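Local coordinates for protein thioesterase (PDB 6VAP) that probably hydrolyses thioesters to clear stalled acyl groups from the carrier proteins of the borrelidin polyketide synthase, as type II thioesterases do, at residues Asp72-Leu84 with Met99-Phe111. Sequence-based numbering, arbitrary orientation.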
ATOM      1  N   ASP A  72      -4.410 -11.808  -6.959  1.00 30.06           N
ATOM      2  CA  ASP A  72      -5.328 -11.845  -5.830  1.00 29.82           C
ATOM      3  C   ASP A  72      -4.627 -11.173  -4.662  1.00 24.50           C
ATOM      4  O   ASP A  72      -3.467 -11.481  -4.382  1.00 23.45           O
ATOM      5  CB  ASP A  72      -5.745 -13.285  -5.484  1.00 64.30           C
ATOM      6  CG  ASP A  72      -6.566 -13.358  -4.208  1.00 90.93           C
ATOM      7  OD1 ASP A  72      -7.710 -12.854  -4.197  1.00 97.84           O
ATOM      8  OD2 ASP A  72      -6.069 -13.926  -3.212  1.00 96.07           O
ATOM      9  N   ILE A  73      -5.336 -10.283  -3.971  1.00 39.57           N
ATOM     10  CA  ILE A  73      -4.762  -9.601  -2.817  1.00 32.26           C
ATOM     11  C   ILE A  73      -4.446 -10.589  -1.704  1.00 30.22           C
ATOM     12  O   ILE A  73      -3.399 -10.510  -1.051  1.00 35.17           O
ATOM     13  CB  ILE A  73      -5.734  -8.514  -2.337  1.00 26.42           C
ATOM     14  CG1 ILE A  73      -5.827  -7.371  -3.367  1.00 25.20           C
ATOM     15  CG2 ILE A  73      -5.273  -7.962  -0.966  1.00 43.23           C
ATOM     16  CD1 ILE A  73      -4.705  -6.392  -3.242  1.00 39.74           C
ATOM     17  N   ASP A  74      -5.351 -11.527  -1.451  1.00 31.17           N
ATOM     18  CA  ASP A  74      -5.102 -12.493  -0.382  1.00 41.09           C
ATOM     19  C   ASP A  74      -3.882 -13.360  -0.673  1.00 32.79           C
ATOM     20  O   ASP A  74      -3.135 -13.723   0.246  1.00 33.00           O
ATOM     21  CB  ASP A  74      -6.330 -13.374  -0.160  1.00 73.53           C
ATOM     22  CG  ASP A  74      -7.315 -12.755   0.814  1.00102.26           C
ATOM     23  OD1 ASP A  74      -6.897 -12.377   1.930  1.00107.01           O
ATOM     24  OD2 ASP A  74      -8.510 -12.636   0.465  1.00110.73           O
ATOM     25  N   GLU A  75      -3.631 -13.655  -1.951  1.00 26.56           N
ATOM     26  CA  GLU A  75      -2.447 -14.427  -2.304  1.00 47.41           C
ATOM     27  C   GLU A  75      -1.203 -13.572  -2.154  1.00 38.19           C
ATOM     28  O   GLU A  75      -0.189 -14.041  -1.631  1.00 37.11           O
ATOM     29  CB  GLU A  75      -2.554 -14.968  -3.734  1.00 82.03           C
ATOM     30  CG  GLU A  75      -3.537 -16.119  -3.875  1.00112.82           C
ATOM     31  CD  GLU A  75      -3.994 -16.324  -5.304  1.00137.77           C
ATOM     32  OE1 GLU A  75      -5.074 -16.922  -5.505  1.00146.51           O
ATOM     33  OE2 GLU A  75      -3.274 -15.883  -6.227  1.00141.65           O
ATOM     34  N   LEU A  76      -1.262 -12.315  -2.610  1.00 37.21           N
ATOM     35  CA  LEU A  76      -0.167 -11.383  -2.338  1.00 29.73           C
ATOM     36  C   LEU A  76       0.142 -11.329  -0.847  1.00 20.26           C
ATOM     37  O   LEU A  76       1.303 -11.418  -0.432  1.00 25.26           O
ATOM     38  CB  LEU A  76      -0.497  -9.978  -2.860  1.00 27.91           C
ATOM     39  CG  LEU A  76      -0.086  -9.697  -4.308  1.00 27.58           C
ATOM     40  CD1 LEU A  76      -0.904  -8.511  -4.849  1.00 41.65           C
ATOM     41  CD2 LEU A  76       1.372  -9.427  -4.422  1.00 30.75           C
ATOM     42  N   ALA A  77      -0.888 -11.130  -0.028  1.00 25.59           N
ATOM     43  CA  ALA A  77      -0.701 -11.067   1.420  1.00 25.59           C
ATOM     44  C   ALA A  77      -0.174 -12.378   2.008  1.00 23.33           C
ATOM     45  O   ALA A  77       0.742 -12.376   2.840  1.00 27.36           O
ATOM     46  CB  ALA A  77      -2.022 -10.711   2.089  1.00 30.41           C
ATOM     47  N   ASN A  78      -0.784 -13.498   1.637  1.00 23.20           N
ATOM     48  CA  ASN A  78      -0.382 -14.762   2.217  1.00 24.70           C
ATOM     49  C   ASN A  78       1.066 -15.076   1.895  1.00 27.29           C
ATOM     50  O   ASN A  78       1.784 -15.611   2.739  1.00 29.33           O
ATOM     51  CB  ASN A  78      -1.306 -15.847   1.709  1.00 26.49           C
ATOM     52  CG  ASN A  78      -2.656 -15.836   2.400  1.00 27.58           C
ATOM     53  OD1 ASN A  78      -2.805 -15.300   3.496  1.00 27.44           O
ATOM     54  ND2 ASN A  78      -3.666 -16.435   1.741  1.00 34.54           N
ATOM     55  N   GLN A  79       1.509 -14.790   0.670  1.00 23.79           N
ATOM     56  CA  GLN A  79       2.916 -14.996   0.320  1.00 24.03           C
ATOM     57  C   GLN A  79       3.815 -13.955   0.993  1.00 35.13           C
ATOM     58  O   GLN A  79       4.947 -14.266   1.405  1.00 23.95           O
ATOM     59  CB  GLN A  79       3.087 -14.931  -1.209  1.00 23.90           C
ATOM     60  CG  GLN A  79       2.540 -16.133  -1.936  1.00 36.01           C
ATOM     61  CD  GLN A  79       3.034 -16.218  -3.365  1.00 37.24           C
ATOM     62  OE1 GLN A  79       4.178 -15.901  -3.660  1.00 39.81           O
ATOM     63  NE2 GLN A  79       2.172 -16.643  -4.254  1.00 36.72           N
ATOM     64  N   LEU A  80       3.330 -12.715   1.110  1.00 23.02           N
ATOM     65  CA  LEU A  80       4.186 -11.649   1.607  1.00 22.04           C
ATOM     66  C   LEU A  80       4.320 -11.691   3.122  1.00 26.16           C
ATOM     67  O   LEU A  80       5.372 -11.321   3.649  1.00 33.80           O
ATOM     68  CB  LEU A  80       3.623 -10.308   1.154  1.00 26.91           C
ATOM     69  CG  LEU A  80       4.238  -9.055   1.707  1.00 24.60           C
ATOM     70  CD1 LEU A  80       5.743  -8.996   1.384  1.00 22.52           C
ATOM     71  CD2 LEU A  80       3.500  -7.845   1.110  1.00 34.04           C
ATOM     72  N   PHE A  81       3.295 -12.159   3.830  1.00 23.75           N
ATOM     73  CA  PHE A  81       3.320 -12.052   5.284  1.00 29.99           C
ATOM     74  C   PHE A  81       4.478 -12.795   5.900  1.00 27.96           C
ATOM     75  O   PHE A  81       5.165 -12.186   6.738  1.00 24.97           O
ATOM     76  CB  PHE A  81       1.990 -12.519   5.865  1.00 33.30           C
ATOM     77  CG  PHE A  81       1.858 -12.242   7.338  1.00 39.36           C
ATOM     78  CD1 PHE A  81       2.055 -10.950   7.844  1.00 35.84           C
ATOM     79  CD2 PHE A  81       1.533 -13.257   8.216  1.00 37.16           C
ATOM     80  CE1 PHE A  81       1.948 -10.705   9.189  1.00 35.20           C
ATOM     81  CE2 PHE A  81       1.403 -12.995   9.567  1.00 46.73           C
ATOM     82  CZ  PHE A  81       1.620 -11.722  10.050  1.00 36.81           C
ATOM     83  N   PRO A  82       4.726 -14.084   5.593  1.00 24.49           N
ATOM     84  CA  PRO A  82       5.875 -14.775   6.197  1.00 27.79           C
ATOM     85  C   PRO A  82       7.187 -14.076   5.958  1.00 25.36           C
ATOM     86  O   PRO A  82       8.083 -14.136   6.809  1.00 28.24           O
ATOM     87  CB  PRO A  82       5.856 -16.158   5.526  1.00 29.80           C
ATOM     88  CG  PRO A  82       4.545 -16.245   4.801  1.00 27.04           C
ATOM     89  CD  PRO A  82       4.064 -14.902   4.556  1.00 24.91           C
ATOM     90  N   VAL A  83       7.347 -13.448   4.800  1.00 29.19           N
ATOM     91  CA  VAL A  83       8.581 -12.731   4.508  1.00 40.86           C
ATOM     92  C   VAL A  83       8.692 -11.504   5.400  1.00 31.65           C
ATOM     93  O   VAL A  83       9.729 -11.266   6.027  1.00 27.91           O
ATOM     94  CB  VAL A  83       8.638 -12.342   3.021  1.00 36.12           C
ATOM     95  CG1 VAL A  83       9.948 -11.651   2.695  1.00 48.43           C
ATOM     96  CG2 VAL A  83       8.463 -13.611   2.156  1.00 35.14           C
ATOM     97  N   LEU A  84       7.631 -10.688   5.446  1.00 37.99           N
ATOM     98  CA  LEU A  84       7.644  -9.535   6.341  1.00 25.77           C
ATOM     99  C   LEU A  84       7.754  -9.958   7.792  1.00 33.23           C
ATOM    100  O   LEU A  84       8.380  -9.251   8.583  1.00 37.28           O
ATOM    101  CB  LEU A  84       6.394  -8.687   6.152  1.00 29.20           C
ATOM    102  CG  LEU A  84       6.442  -7.773   4.932  1.00 35.85           C
ATOM    103  CD1 LEU A  84       5.032  -7.301   4.644  1.00 41.93           C
ATOM    104  CD2 LEU A  84       7.390  -6.580   5.169  1.00 40.14           C
ATOM    105  N   MET A  99      -4.395   0.131  -4.700  1.00 26.03           N
ATOM    106  CA  MET A  99      -4.434  -1.295  -4.407  1.00 26.03           C
ATOM    107  C   MET A  99      -3.529  -1.646  -3.225  1.00 22.55           C
ATOM    108  O   MET A  99      -3.876  -2.496  -2.397  1.00 20.52           O
ATOM    109  CB  MET A  99      -4.035  -2.095  -5.639  1.00 29.31           C
ATOM    110  CG  MET A  99      -4.114  -3.598  -5.469  1.00 52.10           C
ATOM    111  SD  MET A  99      -2.505  -4.409  -5.287  1.00 66.31           S
ATOM    112  CE  MET A  99      -1.845  -4.160  -6.896  1.00 38.75           C
ATOM    113  N   GLY A 100      -2.372  -0.991  -3.119  1.00 25.75           N
ATOM    114  CA  GLY A 100      -1.511  -1.198  -1.969  1.00 23.31           C
ATOM    115  C   GLY A 100      -2.202  -0.959  -0.642  1.00 18.91           C
ATOM    116  O   GLY A 100      -1.793  -1.530   0.377  1.00 23.37           O
ATOM    117  N   ALA A 101      -3.210  -0.079  -0.614  1.00 18.04           N
ATOM    118  CA  ALA A 101      -3.923   0.178   0.640  1.00 16.84           C
ATOM    119  C   ALA A 101      -4.720  -1.049   1.085  1.00 21.00           C
ATOM    120  O   ALA A 101      -4.777  -1.380   2.274  1.00 17.07           O
ATOM    121  CB  ALA A 101      -4.851   1.400   0.479  1.00 23.77           C
ATOM    122  N   THR A 102      -5.350  -1.735   0.143  1.00 16.93           N
ATOM    123  CA  THR A 102      -6.071  -2.949   0.496  1.00 15.29           C
ATOM    124  C   THR A 102      -5.098  -4.036   0.945  1.00 27.48           C
ATOM    125  O   THR A 102      -5.333  -4.725   1.946  1.00 22.43           O
ATOM    126  CB  THR A 102      -6.912  -3.419  -0.687  1.00 17.45           C
ATOM    127  OG1 THR A 102      -7.825  -2.398  -1.090  1.00 24.43           O
ATOM    128  CG2 THR A 102      -7.713  -4.711  -0.308  1.00 21.27           C
ATOM    129  N   LEU A 103      -3.992  -4.197   0.224  1.00 18.40           N
ATOM    130  CA  LEU A 103      -2.960  -5.123   0.663  1.00 16.98           C
ATOM    131  C   LEU A 103      -2.449  -4.759   2.043  1.00 17.69           C
ATOM    132  O   LEU A 103      -2.315  -5.643   2.896  1.00 19.71           O
ATOM    133  CB  LEU A 103      -1.828  -5.148  -0.349  1.00 18.12           C
ATOM    134  CG  LEU A 103      -0.648  -6.057  -0.005  1.00 28.50           C
ATOM    135  CD1 LEU A 103      -1.125  -7.491   0.261  1.00 27.87           C
ATOM    136  CD2 LEU A 103       0.343  -6.048  -1.137  1.00 25.17           C
ATOM    137  N   ALA A 104      -2.204  -3.466   2.292  1.00 21.79           N
ATOM    138  CA  ALA A 104      -1.740  -3.034   3.605  1.00 22.81           C
ATOM    139  C   ALA A 104      -2.733  -3.388   4.685  1.00 29.55           C
ATOM    140  O   ALA A 104      -2.327  -3.777   5.787  1.00 26.13           O
ATOM    141  CB  ALA A 104      -1.458  -1.529   3.633  1.00 17.74           C
ATOM    142  N   PHE A 105      -4.027  -3.257   4.385  1.00 19.44           N
ATOM    143  CA  PHE A 105      -5.044  -3.582   5.366  1.00 18.11           C
ATOM    144  C   PHE A 105      -5.066  -5.068   5.646  1.00 32.15           C
ATOM    145  O   PHE A 105      -5.267  -5.477   6.784  1.00 20.89           O
ATOM    146  CB  PHE A 105      -6.404  -3.114   4.878  1.00 21.28           C
ATOM    147  CG  PHE A 105      -7.563  -3.774   5.586  1.00 20.08           C
ATOM    148  CD1 PHE A 105      -7.981  -3.340   6.847  1.00 27.31           C
ATOM    149  CD2 PHE A 105      -8.260  -4.775   4.984  1.00 18.97           C
ATOM    150  CE1 PHE A 105      -9.046  -3.930   7.473  1.00 28.39           C
ATOM    151  CE2 PHE A 105      -9.328  -5.362   5.603  1.00 20.64           C
ATOM    152  CZ  PHE A 105      -9.728  -4.939   6.856  1.00 33.99           C
ATOM    153  N   GLU A 106      -4.932  -5.886   4.608  1.00 14.31           N
ATOM    154  CA  GLU A 106      -4.916  -7.333   4.769  1.00 14.82           C
ATOM    155  C   GLU A 106      -3.694  -7.778   5.552  1.00 19.38           C
ATOM    156  O   GLU A 106      -3.791  -8.678   6.395  1.00 19.17           O
ATOM    157  CB  GLU A 106      -4.970  -7.987   3.387  1.00 20.38           C
ATOM    158  CG  GLU A 106      -6.324  -7.932   2.719  1.00 23.15           C
ATOM    159  CD  GLU A 106      -7.373  -8.716   3.519  1.00 31.63           C
ATOM    160  OE1 GLU A 106      -6.970  -9.593   4.292  1.00 32.63           O
ATOM    161  OE2 GLU A 106      -8.568  -8.422   3.370  1.00 27.69           O
ATOM    162  N   LEU A 107      -2.544  -7.155   5.286  1.00 29.87           N
ATOM    163  CA  LEU A 107      -1.341  -7.442   6.062  1.00 16.25           C
ATOM    164  C   LEU A 107      -1.521  -7.024   7.508  1.00 20.37           C
ATOM    165  O   LEU A 107      -1.123  -7.748   8.426  1.00 22.69           O
ATOM    166  CB  LEU A 107      -0.130  -6.728   5.446  1.00 20.38           C
ATOM    167  CG  LEU A 107       0.276  -7.234   4.085  1.00 20.51           C
ATOM    168  CD1 LEU A 107       1.288  -6.256   3.407  1.00 28.05           C
ATOM    169  CD2 LEU A 107       0.923  -8.613   4.238  1.00 28.64           C
ATOM    170  N   ALA A 108      -2.224  -5.919   7.736  1.00 17.66           N
ATOM    171  CA  ALA A 108      -2.479  -5.498   9.108  1.00 21.85           C
ATOM    172  C   ALA A 108      -3.312  -6.529   9.855  1.00 26.99           C
ATOM    173  O   ALA A 108      -3.040  -6.862  11.012  1.00 27.64           O
ATOM    174  CB  ALA A 108      -3.161  -4.136   9.117  1.00 26.88           C
ATOM    175  N   ARG A 109      -4.347  -7.035   9.203  1.00 16.10           N
ATOM    176  CA  ARG A 109      -5.166  -8.081   9.786  1.00 17.60           C
ATOM    177  C   ARG A 109      -4.320  -9.261  10.200  1.00 19.30           C
ATOM    178  O   ARG A 109      -4.526  -9.816  11.282  1.00 25.25           O
ATOM    179  CB  ARG A 109      -6.222  -8.537   8.772  1.00 23.89           C
ATOM    180  CG  ARG A 109      -7.477  -7.741   8.713  1.00 35.07           C
ATOM    181  CD  ARG A 109      -8.417  -8.293   7.620  1.00 25.53           C
ATOM    182  NE  ARG A 109      -9.809  -8.314   8.053  1.00 48.93           N
ATOM    183  CZ  ARG A 109     -10.792  -8.852   7.351  1.00 42.76           C
ATOM    184  NH1 ARG A 109     -10.526  -9.431   6.188  1.00 42.82           N
ATOM    185  NH2 ARG A 109     -12.025  -8.784   7.803  1.00 57.60           N
ATOM    186  N   ARG A 110      -3.345  -9.641   9.362  1.00 29.45           N
ATOM    187  CA  ARG A 110      -2.494 -10.790   9.673  1.00 26.43           C
ATOM    188  C   ARG A 110      -1.480 -10.499  10.787  1.00 30.90           C
ATOM    189  O   ARG A 110      -1.153 -11.381  11.590  1.00 30.76           O
ATOM    190  CB  ARG A 110      -1.796 -11.218   8.388  1.00 22.98           C
ATOM    191  CG  ARG A 110      -2.722 -11.894   7.410  1.00 26.20           C
ATOM    192  CD  ARG A 110      -2.237 -11.723   5.984  1.00 25.10           C
ATOM    193  NE  ARG A 110      -2.981 -12.594   5.044  1.00 39.37           N
ATOM    194  CZ  ARG A 110      -4.171 -12.275   4.531  1.00 38.73           C
ATOM    195  NH1 ARG A 110      -4.776 -11.146   4.887  1.00 27.67           N
ATOM    196  NH2 ARG A 110      -4.769 -13.091   3.687  1.00 36.63           N
ATOM    197  N   PHE A 111      -0.940  -9.285  10.834  1.00 19.67           N
ATOM    198  CA  PHE A 111      -0.047  -8.920  11.924  1.00 24.74           C
ATOM    199  C   PHE A 111      -0.771  -9.011  13.251  1.00 25.58           C
ATOM    200  O   PHE A 111      -0.250  -9.603  14.200  1.00 24.50           O
ATOM    201  CB  PHE A 111       0.515  -7.520  11.704  1.00 28.76           C
ATOM    202  CG  PHE A 111       1.697  -7.482  10.772  1.00 20.51           C
ATOM    203  CD1 PHE A 111       2.923  -8.027  11.155  1.00 20.46           C
ATOM    204  CD2 PHE A 111       1.605  -6.865   9.550  1.00 32.40           C
ATOM    205  CE1 PHE A 111       4.012  -7.988  10.334  1.00 27.68           C
ATOM    206  CE2 PHE A 111       2.709  -6.802   8.701  1.00 29.81           C
ATOM    207  CZ  PHE A 111       3.904  -7.374   9.076  1.00 30.20           C
TER
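R110 reaches across to the helix of 73-84 and spreads its guanidinium over A77, whose CB sits 3.6 Å from CZ against one face. The edge of the guanidinium takes the polar partners: NE and NH2 both grip N78 OD1 from one face of the amide, the NH2 bond being 3.0 Å long, and NH2 also makes a salt bridge to D74 OD1 (2.9 Å). On its own helix NH1 binds E106 OE1 and E106 O, fixing the group's rotation. D74 OD1 and E106 OE1 lie 3.7 Å apart; R110 between them probably offsets the repulsion. D74 OD2 has a salt bridge to R187, E106 OE2 a hydrogen bond to Y184.

R110 CB stands 3.6 Å above the centre of the F81 ring in a CH-pi contact. A chi1 of -171° swings this ring away from its own backbone N and across to the other helix, where CE1 points into the face of F111, a T-shaped pair with planes at 82°.

Between the helices, I73, A77, L103 and L107 interlock knobs-into-holes; L107 CD1 meets L80 CD2 at 3.6 Å, and I73 CD1 touches M99 SD.

The axes cross at -51°, 9.4 Å apart, pairing neighbouring helices of an alpha/beta-hydrolase fold, the second starting within the probable GxSxG nucleophile elbow.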